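Local coordinates for protein alpha-1,3-glucanase (Streptomyces thermodiastaticus, PDB 7C7D) that hydrolyses alpha-1,3-glucan, as a thermostable family GH87 alpha-1,3-glucanase whose catalytic unit carries a parallel beta-helix and a calcium-binding beta-rich domain, at residues Gly448-Arg459 against Ala485-Asp496; Ala404-Gly412 against Ala433-His444. All blocks are in the same frame, centred on the assembly; numbering follows the deposited sequence.

Contact 1. Residues Gly448-Arg459 against Ala485-Asp496; sequences GTITVDGNTLVR and ARVDITDTTITD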
loop_
_atom_site.group_PDB
_atom_site.type_symbol
_atom_site.label_atom_id
_atom_site.label_comp_id
_atom_site.label_asym_id
_atom_site.label_seq_id
_atom_site.Cartn_x
_atom_site.Cartn_y
_atom_site.Cartn_z
ATOM N N GLY A 448 -13.336 12.013 -18.270
ATOM C CA GLY A 448 -14.259 12.580 -17.298
ATOM C C GLY A 448 -13.524 13.470 -16.329
ATOM O O GLY A 448 -12.757 14.348 -16.735
ATOM N N THR A 449 -13.747 13.242 -15.039
ATOM C CA THR A 449 -13.131 14.025 -13.977
ATOM C C THR A 449 -12.352 13.092 -13.068
ATOM O O THR A 449 -12.879 12.070 -12.616
ATOM C CB THR A 449 -14.203 14.751 -13.164
ATOM O OG1 THR A 449 -14.965 15.591 -14.036
ATOM C CG2 THR A 449 -13.577 15.614 -12.073
ATOM N N ILE A 450 -11.103 13.442 -12.799
ATOM C CA ILE A 450 -10.289 12.739 -11.821
ATOM C C ILE A 450 -10.197 13.644 -10.605
ATOM O O ILE A 450 -9.628 14.740 -10.683
ATOM C CB ILE A 450 -8.892 12.409 -12.361
ATOM C CG1 ILE A 450 -8.964 11.807 -13.777
ATOM C CG2 ILE A 450 -8.167 11.491 -11.394
ATOM C CD1 ILE A 450 -9.732 10.492 -13.875
ATOM N N THR A 451 -10.762 13.194 -9.493
ATOM C CA THR A 451 -10.844 13.982 -8.274
ATOM C C THR A 451 -9.802 13.469 -7.290
ATOM O O THR A 451 -9.885 12.327 -6.834
ATOM C CB THR A 451 -12.247 13.839 -7.679
ATOM O OG1 THR A 451 -13.224 14.317 -8.615
ATOM C CG2 THR A 451 -12.371 14.618 -6.389
ATOM N N VAL A 452 -8.829 14.306 -6.970
ATOM C CA VAL A 452 -7.738 13.949 -6.068
ATOM C C VAL A 452 -7.816 14.929 -4.901
ATOM O O VAL A 452 -7.297 16.042 -4.977
ATOM C CB VAL A 452 -6.383 14.011 -6.781
ATOM C CG1 VAL A 452 -5.256 13.576 -5.847
ATOM C CG2 VAL A 452 -6.406 13.170 -8.064
ATOM N N ASP A 453 -8.485 14.535 -3.814
ATOM C CA ASP A 453 -8.886 15.476 -2.769
ATOM C C ASP A 453 -8.467 15.000 -1.384
ATOM O O ASP A 453 -8.721 13.852 -1.017
ATOM C CB ASP A 453 -10.405 15.660 -2.770
ATOM C CG ASP A 453 -10.875 16.551 -1.634
ATOM O OD1 ASP A 453 -10.514 17.750 -1.622
ATOM O OD2 ASP A 453 -11.571 16.053 -0.733
ATOM N N GLY A 454 -7.873 15.893 -0.597
ATOM C CA GLY A 454 -7.682 15.598 0.812
ATOM C C GLY A 454 -6.599 14.598 1.147
ATOM O O GLY A 454 -6.612 14.038 2.243
ATOM N N ASN A 455 -5.672 14.340 0.237
ATOM C CA ASN A 455 -4.623 13.368 0.506
ATOM C C ASN A 455 -3.435 14.028 1.204
ATOM O O ASN A 455 -3.171 15.221 1.036
ATOM C CB ASN A 455 -4.161 12.718 -0.803
ATOM C CG ASN A 455 -5.293 12.021 -1.525
ATOM O OD1 ASN A 455 -5.688 10.919 -1.146
ATOM N ND2 ASN A 455 -5.847 12.675 -2.545
ATOM N N THR A 456 -2.719 13.231 1.996
ATOM C CA THR A 456 -1.507 13.657 2.686
ATOM C C THR A 456 -0.365 12.750 2.257
ATOM O O THR A 456 -0.479 11.522 2.353
ATOM C CB THR A 456 -1.700 13.609 4.200
ATOM O OG1 THR A 456 -2.694 14.572 4.557
ATOM C CG2 THR A 456 -0.409 13.956 4.926
ATOM N N LEU A 457 0.719 13.361 1.785
ATOM C CA LEU A 457 1.849 12.664 1.171
ATOM C C LEU A 457 3.105 13.047 1.939
ATOM O O LEU A 457 3.506 14.219 1.925
ATOM C CB LEU A 457 1.997 13.068 -0.294
ATOM C CG LEU A 457 0.725 12.992 -1.141
ATOM C CD1 LEU A 457 0.995 13.451 -2.565
ATOM C CD2 LEU A 457 0.152 11.585 -1.135
ATOM N N VAL A 458 3.717 12.071 2.611
ATOM C CA VAL A 458 4.805 12.316 3.558
ATOM C C VAL A 458 6.047 11.567 3.081
ATOM O O VAL A 458 6.022 10.335 2.948
ATOM C CB VAL A 458 4.419 11.868 4.974
ATOM C CG1 VAL A 458 5.548 12.165 5.951
ATOM C CG2 VAL A 458 3.115 12.540 5.420
ATOM N N ARG A 459 7.130 12.298 2.822
ATOM C CA ARG A 459 8.388 11.693 2.378
ATOM C C ARG A 459 8.180 10.825 1.133
ATOM O O ARG A 459 8.657 9.689 1.051
ATOM C CB ARG A 459 9.075 10.907 3.504
ATOM C CG ARG A 459 9.500 11.779 4.698
ATOM C CD ARG A 459 10.184 10.957 5.810
ATOM N NE ARG A 459 9.306 9.880 6.255
ATOM C CZ ARG A 459 8.373 10.009 7.195
ATOM N NH1 ARG A 459 8.245 11.153 7.856
ATOM N NH2 ARG A 459 7.560 9.001 7.472
ATOM N N ALA A 485 -9.042 14.223 -19.562
ATOM C CA ALA A 485 -9.910 14.404 -18.415
ATOM C C ALA A 485 -9.619 15.750 -17.765
ATOM O O ALA A 485 -8.590 16.381 -18.013
ATOM C CB ALA A 485 -9.657 13.293 -17.394
ATOM N N ARG A 486 -10.551 16.194 -16.934
ATOM C CA ARG A 486 -10.270 17.246 -15.969
ATOM C C ARG A 486 -9.660 16.602 -14.731
ATOM O O ARG A 486 -10.161 15.584 -14.246
ATOM C CB ARG A 486 -11.588 17.932 -15.612
ATOM C CG ARG A 486 -11.542 18.976 -14.530
ATOM C CD ARG A 486 -12.974 19.340 -14.164
ATOM N NE ARG A 486 -13.053 20.388 -13.156
ATOM C CZ ARG A 486 -13.493 21.616 -13.399
ATOM N NH1 ARG A 486 -13.895 21.944 -14.620
ATOM N NH2 ARG A 486 -13.537 22.513 -12.424
ATOM N N VAL A 487 -8.564 17.163 -14.232
ATOM C CA VAL A 487 -7.899 16.630 -13.047
ATOM C C VAL A 487 -7.915 17.726 -11.994
ATOM O O VAL A 487 -7.298 18.786 -12.178
ATOM C CB VAL A 487 -6.473 16.149 -13.344
ATOM C CG1 VAL A 487 -5.840 15.577 -12.090
ATOM C CG2 VAL A 487 -6.477 15.116 -14.470
ATOM N N ASP A 488 -8.642 17.484 -10.904
ATOM C CA ASP A 488 -8.840 18.459 -9.835
ATOM C C ASP A 488 -8.113 17.963 -8.595
ATOM O O ASP A 488 -8.520 16.964 -7.994
ATOM C CB ASP A 488 -10.327 18.626 -9.537
ATOM C CG ASP A 488 -11.089 19.197 -10.700
ATOM O OD1 ASP A 488 -10.588 20.140 -11.334
ATOM O OD2 ASP A 488 -12.204 18.713 -10.970
ATOM N N ILE A 489 -7.051 18.664 -8.213
ATOM C CA ILE A 489 -6.182 18.261 -7.114
ATOM C C ILE A 489 -6.385 19.273 -5.996
ATOM O O ILE A 489 -5.892 20.405 -6.071
ATOM C CB ILE A 489 -4.717 18.184 -7.560
ATOM C CG1 ILE A 489 -4.563 17.213 -8.737
ATOM C CG2 ILE A 489 -3.824 17.784 -6.401
ATOM C CD1 ILE A 489 -3.302 17.419 -9.551
ATOM N N THR A 490 -7.106 18.866 -4.957
ATOM C CA THR A 490 -7.568 19.798 -3.939
ATOM C C THR A 490 -7.193 19.331 -2.544
ATOM O O THR A 490 -7.158 18.134 -2.255
ATOM C CB THR A 490 -9.092 19.987 -3.994
ATOM O OG1 THR A 490 -9.728 18.710 -3.883
ATOM C CG2 THR A 490 -9.510 20.627 -5.294
ATOM N N ASP A 491 -6.933 20.308 -1.676
ATOM C CA ASP A 491 -6.687 20.077 -0.255
ATOM C C ASP A 491 -5.645 18.989 -0.021
ATOM O O ASP A 491 -5.853 18.020 0.708
ATOM C CB ASP A 491 -7.982 19.809 0.502
ATOM C CG ASP A 491 -8.846 21.044 0.600
ATOM O OD1 ASP A 491 -8.359 22.147 0.259
ATOM O OD2 ASP A 491 -10.012 20.919 1.012
ATOM N N THR A 492 -4.488 19.172 -0.644
ATOM C CA THR A 492 -3.391 18.220 -0.522
ATOM C C THR A 492 -2.379 18.729 0.495
ATOM O O THR A 492 -1.970 19.893 0.444
ATOM C CB THR A 492 -2.686 18.020 -1.867
ATOM O OG1 THR A 492 -3.650 17.797 -2.896
ATOM C CG2 THR A 492 -1.771 16.811 -1.811
ATOM N N THR A 493 -1.961 17.855 1.398
ATOM C CA THR A 493 -0.875 18.138 2.327
ATOM C C THR A 493 0.337 17.352 1.852
ATOM O O THR A 493 0.259 16.130 1.704
ATOM C CB THR A 493 -1.277 17.735 3.744
ATOM O OG1 THR A 493 -2.425 18.497 4.131
ATOM C CG2 THR A 493 -0.151 17.980 4.733
ATOM N N ILE A 494 1.435 18.053 1.579
ATOM C CA ILE A 494 2.660 17.436 1.069
ATOM C C ILE A 494 3.799 17.849 1.993
ATOM O O ILE A 494 4.110 19.041 2.103
ATOM C CB ILE A 494 2.951 17.822 -0.393
ATOM C CG1 ILE A 494 1.757 17.461 -1.289
ATOM C CG2 ILE A 494 4.223 17.145 -0.861
ATOM C CD1 ILE A 494 1.945 17.771 -2.766
ATOM N N THR A 495 4.401 16.875 2.676
ATOM C CA THR A 495 5.306 17.158 3.779
ATOM C C THR A 495 6.604 16.381 3.611
ATOM O O THR A 495 6.580 15.162 3.381
ATOM C CB THR A 495 4.637 16.764 5.100
ATOM O OG1 THR A 495 3.387 17.456 5.203
ATOM C CG2 THR A 495 5.519 17.095 6.307
ATOM N N ASP A 496 7.731 17.084 3.734
ATOM C CA ASP A 496 9.047 16.450 3.806
ATOM C C ASP A 496 9.365 15.650 2.544
ATOM O O ASP A 496 9.931 14.556 2.600
ATOM C CB ASP A 496 9.191 15.593 5.068
ATOM C CG ASP A 496 9.025 16.403 6.348
ATOM O OD1 ASP A 496 9.217 17.632 6.314
ATOM O OD2 ASP A 496 8.705 15.811 7.401
HETATM O O HOH W 1 -13.432 17.054 -8.929
HETATM O O HOH W 2 -5.300 15.617 -2.619
HETATM O O HOH W 3 -4.756 17.317 3.190
HETATM O O HOH W 4 9.968 13.515 8.020
#
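Ile450 and Val452 lie beside Val487 and Ile489 on the inward face of two successive rungs of a parallel beta-helix. Each bonds to the residues flanking its neighbour: Ile450 N and O to Arg486 O and Asp488 N, Val452 N and O to Asp488 O and Thr490 N. Packing is tight on this inner side: Ile450 CG1 meets Ala485 CB at 4.0 Å, and Val452 CB lies 4.2 Å from Ile489 CG1. Past the corner, Leu457 and Ile494 continue the apolar row; beta-branched and leucine side chains suit a buried face. The outward face is polar, partly exposed and bridged by water. There Thr490 OG1 gives its hydrogen to Asp453 OD1 at 2.6 Å, meeting the carboxylate on its anti side, 16° out of plane. Thr490 can do so because its hydroxyl sits between the backbone N and the carbonyl carbon (chi1 56°). Arg486 NE binds Asp488 OD2 in a salt bridge of 2.9 Å along one strand, while a water links that same oxygen to Thr451 OG1. Gly454, with positive phi, lets the chain turn. Next to it, Asn455 OD1 accepts from Asn420 N and its ND2 donates to Val417 O of the preceding rung. Thr456 and Thr493 lie side by side, their CG2 methyls 4.0 Å apart. At the end, Arg459 CG rests on Asp496 CB at 3.8 Å; a water joins their charged groups, and the guanidinium has its salt bridge with Asp424. Strand 415-423 flanks 448-459, strand 517-527 flanks 485-496, and strand 432-435 lies across the interior.

Contact 2. Residues Ala404-Gly412 against Ala433-His444; sequences ANGIAIYGG and AISNQKFAEPFH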
loop_
_atom_site.group_PDB
_atom_site.type_symbol
_atom_site.label_atom_id
_atom_site.label_comp_id
_atom_site.label_asym_id
_atom_site.label_seq_id
_atom_site.Cartn_x
_atom_site.Cartn_y
_atom_site.Cartn_z
ATOM N N ALA A 404 7.792 1.955 -7.321
ATOM C CA ALA A 404 6.582 2.518 -7.905
ATOM C C ALA A 404 5.765 3.305 -6.878
ATOM O O ALA A 404 6.322 3.878 -5.935
ATOM C CB ALA A 404 5.770 1.461 -8.664
ATOM N N ASN A 405 4.458 3.381 -7.066
ATOM C CA ASN A 405 3.679 4.447 -6.454
ATOM C C ASN A 405 2.931 3.992 -5.203
ATOM O O ASN A 405 2.672 2.808 -4.992
ATOM C CB ASN A 405 2.679 4.975 -7.483
ATOM C CG ASN A 405 3.350 5.355 -8.783
ATOM O OD1 ASN A 405 3.993 6.390 -8.875
ATOM N ND2 ASN A 405 3.220 4.503 -9.791
ATOM N N GLY A 406 2.539 4.969 -4.380
ATOM C CA GLY A 406 1.579 4.677 -3.331
ATOM C C GLY A 406 0.221 4.346 -3.920
ATOM O O GLY A 406 -0.334 3.267 -3.683
ATOM N N ILE A 407 -0.319 5.276 -4.701
ATOM C CA ILE A 407 -1.532 5.076 -5.482
ATOM C C ILE A 407 -1.235 5.447 -6.927
ATOM O O ILE A 407 -0.690 6.524 -7.192
ATOM C CB ILE A 407 -2.710 5.914 -4.950
ATOM C CG1 ILE A 407 -3.142 5.386 -3.584
ATOM C CG2 ILE A 407 -3.855 5.925 -5.961
ATOM C CD1 ILE A 407 -4.269 6.164 -2.912
ATOM N N ALA A 408 -1.595 4.561 -7.856
ATOM C CA ALA A 408 -1.418 4.820 -9.281
ATOM C C ALA A 408 -2.743 4.625 -9.996
ATOM O O ALA A 408 -3.358 3.556 -9.897
ATOM C CB ALA A 408 -0.374 3.881 -9.886
ATOM N N ILE A 409 -3.170 5.650 -10.728
ATOM C CA ILE A 409 -4.356 5.582 -11.571
ATOM C C ILE A 409 -3.882 5.658 -13.013
ATOM O O ILE A 409 -3.470 6.727 -13.479
ATOM C CB ILE A 409 -5.334 6.726 -11.271
ATOM C CG1 ILE A 409 -5.635 6.820 -9.765
ATOM C CG2 ILE A 409 -6.593 6.579 -12.123
ATOM C CD1 ILE A 409 -6.236 5.570 -9.152
ATOM N N TYR A 410 -3.935 4.532 -13.726
ATOM C CA TYR A 410 -3.558 4.486 -15.137
ATOM C C TYR A 410 -4.849 4.428 -15.945
ATOM O O TYR A 410 -5.482 3.374 -16.051
ATOM C CB TYR A 410 -2.675 3.279 -15.438
ATOM C CG TYR A 410 -1.456 3.133 -14.560
ATOM C CD1 TYR A 410 -0.339 3.953 -14.714
ATOM C CD2 TYR A 410 -1.412 2.138 -13.592
ATOM C CE1 TYR A 410 0.787 3.790 -13.888
ATOM C CE2 TYR A 410 -0.313 1.965 -12.783
ATOM C CZ TYR A 410 0.780 2.781 -12.930
ATOM O OH TYR A 410 1.861 2.572 -12.100
ATOM N N GLY A 411 -5.248 5.570 -16.497
ATOM C CA GLY A 411 -6.472 5.656 -17.267
ATOM C C GLY A 411 -7.713 5.589 -16.387
ATOM O O GLY A 411 -7.660 5.741 -15.167
ATOM N N GLY A 412 -8.849 5.350 -17.036
ATOM C CA GLY A 412 -10.114 5.226 -16.340
ATOM C C GLY A 412 -10.927 6.510 -16.362
ATOM O O GLY A 412 -10.468 7.577 -16.771
ATOM N N ALA A 433 0.209 8.912 -8.495
ATOM C CA ALA A 433 0.393 9.117 -9.924
ATOM C C ALA A 433 -0.956 9.047 -10.627
ATOM O O ALA A 433 -1.700 8.076 -10.454
ATOM C CB ALA A 433 1.331 8.058 -10.503
ATOM N N ILE A 434 -1.268 10.087 -11.402
ATOM C CA ILE A 434 -2.444 10.132 -12.269
ATOM C C ILE A 434 -1.894 10.092 -13.689
ATOM O O ILE A 434 -1.210 11.032 -14.112
ATOM C CB ILE A 434 -3.277 11.404 -12.030
ATOM C CG1 ILE A 434 -3.653 11.562 -10.546
ATOM C CG2 ILE A 434 -4.507 11.433 -12.961
ATOM C CD1 ILE A 434 -4.453 10.406 -9.963
ATOM N N SER A 435 -2.119 8.994 -14.410
ATOM C CA SER A 435 -1.245 8.673 -15.530
ATOM C C SER A 435 -1.990 8.123 -16.739
ATOM O O SER A 435 -2.969 7.378 -16.612
ATOM C CB SER A 435 -0.214 7.645 -15.077
ATOM O OG SER A 435 0.606 7.272 -16.162
ATOM N N ASN A 436 -1.474 8.474 -17.922
ATOM C CA ASN A 436 -1.867 7.877 -19.196
ATOM C C ASN A 436 -0.806 6.914 -19.740
ATOM O O ASN A 436 -0.714 6.703 -20.954
ATOM C CB ASN A 436 -2.215 8.953 -20.227
ATOM C CG ASN A 436 -3.665 9.399 -20.137
ATOM O OD1 ASN A 436 -4.521 8.668 -19.630
ATOM N ND2 ASN A 436 -3.955 10.598 -20.648
ATOM N N GLN A 437 0.005 6.323 -18.861
ATOM C CA GLN A 437 0.940 5.272 -19.260
ATOM C C GLN A 437 0.157 3.983 -19.472
ATOM O O GLN A 437 -0.494 3.484 -18.549
ATOM C CB GLN A 437 2.008 5.089 -18.182
ATOM C CG GLN A 437 3.127 4.132 -18.586
ATOM C CD GLN A 437 4.319 4.166 -17.645
ATOM O OE1 GLN A 437 4.275 4.787 -16.585
ATOM N NE2 GLN A 437 5.393 3.476 -18.025
ATOM N N LYS A 438 0.214 3.442 -20.686
ATOM C CA LYS A 438 -0.711 2.363 -21.026
ATOM C C LYS A 438 -0.202 0.970 -20.672
ATOM O O LYS A 438 -1.000 0.112 -20.275
ATOM C CB LYS A 438 -1.108 2.436 -22.503
ATOM C CG LYS A 438 0.001 2.155 -23.482
ATOM C CD LYS A 438 -0.510 2.342 -24.895
ATOM C CE LYS A 438 0.579 2.117 -25.918
ATOM N NZ LYS A 438 0.040 2.266 -27.293
ATOM N N PHE A 439 1.102 0.724 -20.819
ATOM C CA PHE A 439 1.721 -0.590 -20.619
ATOM C C PHE A 439 1.321 -1.650 -21.649
ATOM O O PHE A 439 2.168 -2.444 -22.074
ATOM C CB PHE A 439 1.508 -1.134 -19.201
ATOM C CG PHE A 439 1.989 -0.218 -18.115
ATOM C CD1 PHE A 439 3.334 -0.144 -17.787
ATOM C CD2 PHE A 439 1.090 0.555 -17.406
ATOM C CE1 PHE A 439 3.771 0.699 -16.774
ATOM C CE2 PHE A 439 1.519 1.393 -16.394
ATOM C CZ PHE A 439 2.860 1.465 -16.079
ATOM N N ALA A 440 0.045 -1.697 -22.036
ATOM C CA ALA A 440 -0.458 -2.688 -22.984
ATOM C C ALA A 440 -1.757 -2.162 -23.586
ATOM O O ALA A 440 -2.236 -1.085 -23.226
ATOM C CB ALA A 440 -0.665 -4.043 -22.302
ATOM N N GLU A 441 -2.335 -2.937 -24.499
ATOM C CA GLU A 441 -3.591 -2.579 -25.139
ATOM C C GLU A 441 -4.590 -3.716 -24.974
ATOM O O GLU A 441 -4.191 -4.874 -24.819
ATOM C CB GLU A 441 -3.375 -2.304 -26.637
ATOM C CG GLU A 441 -2.533 -1.064 -26.939
ATOM C CD GLU A 441 -3.293 0.248 -26.785
ATOM O OE1 GLU A 441 -4.480 0.227 -26.392
ATOM O OE2 GLU A 441 -2.700 1.311 -27.072
ATOM N N PRO A 442 -5.905 -3.422 -25.017
ATOM C CA PRO A 442 -6.521 -2.108 -25.222
ATOM C C PRO A 442 -6.609 -1.312 -23.928
ATOM O O PRO A 442 -7.175 -1.773 -22.937
ATOM C CB PRO A 442 -7.920 -2.458 -25.728
ATOM C CG PRO A 442 -8.227 -3.756 -25.075
ATOM C CD PRO A 442 -6.917 -4.497 -24.979
ATOM N N PHE A 443 -6.042 -0.114 -23.955
ATOM C CA PHE A 443 -5.992 0.773 -22.806
ATOM C C PHE A 443 -7.002 1.898 -22.978
ATOM O O PHE A 443 -7.261 2.362 -24.090
ATOM C CB PHE A 443 -4.587 1.357 -22.684
ATOM C CG PHE A 443 -4.420 2.332 -21.551
ATOM C CD1 PHE A 443 -4.446 1.901 -20.230
ATOM C CD2 PHE A 443 -4.214 3.682 -21.806
ATOM C CE1 PHE A 443 -4.283 2.800 -19.182
ATOM C CE2 PHE A 443 -4.038 4.582 -20.763
ATOM C CZ PHE A 443 -4.074 4.142 -19.453
ATOM N N HIS A 444 -7.577 2.332 -21.862
ATOM C CA HIS A 444 -8.565 3.412 -21.871
ATOM C C HIS A 444 -8.024 4.605 -21.103
ATOM O O HIS A 444 -7.995 4.584 -19.862
ATOM C CB HIS A 444 -9.875 2.916 -21.276
ATOM C CG HIS A 444 -10.504 1.850 -22.109
ATOM N ND1 HIS A 444 -11.465 2.121 -23.059
ATOM C CD2 HIS A 444 -10.255 0.521 -22.192
ATOM C CE1 HIS A 444 -11.804 0.999 -23.669
ATOM N NE2 HIS A 444 -11.085 0.013 -23.163
#
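Phe439, in a loop that leaves the strand face, stands edge-on over the Tyr410 ring in a T-shaped pair, planes 89° apart and CE2 3.5 Å above the ring centre. The pair lies at the C-terminal ends of strands 407-410 and 433-435, which run in register on adjacent rungs of a parallel beta-helix. Tyr410 CD1 also lies against Ser435 CB at 3.7 Å, and its OH bonds to Asp377. An alanine in place of Tyr410 would remove the ring and its hydroxyl, and is likely to leave Phe439 without its aromatic support and Asp377 without this hydroxyl partner. On the other face of the sheet Ile409 and Ile434 run alongside each other, Ile409 CG1 and Ile434 CD1 3.8 Å apart, an ordinary apolar contact. Ser435 suits the strand end: its OG, anti to the backbone N (chi1 177°), accepts from Gln437 N at 2.9 Å, an ST turn that starts the loop. The loop returns with Phe443, whose edge meets Tyr410 O. Only glycine fits at Gly411, since a CB would clash with Phe443 and with His444 O; the return is closed by Gly412 N, which donates to His444 O at 3.0 Å.

From the N terminus, residues 404-412 come first, and the chain passes through strand 415-423 before 433-444 closes contact 2. After three intervening residues 448-459 opens contact 1, which 485-496 closes after strands 462-464, 469-471 and 474-477. The two contacts therefore follow in series, neither nested nor crossed, each joining neighbouring turns of the beta-helix but on different sheets. They meet in its interior, where Val452 CG2 packs on Ile434 CD1 at 3.9 Å and Ile450 CG2 on Ile434 CG2. Contact 1 also reaches the N-terminal domain: Arg459 O accepts from Arg90, and the Arg459 side chain lies about 8 Å from the calcium ion.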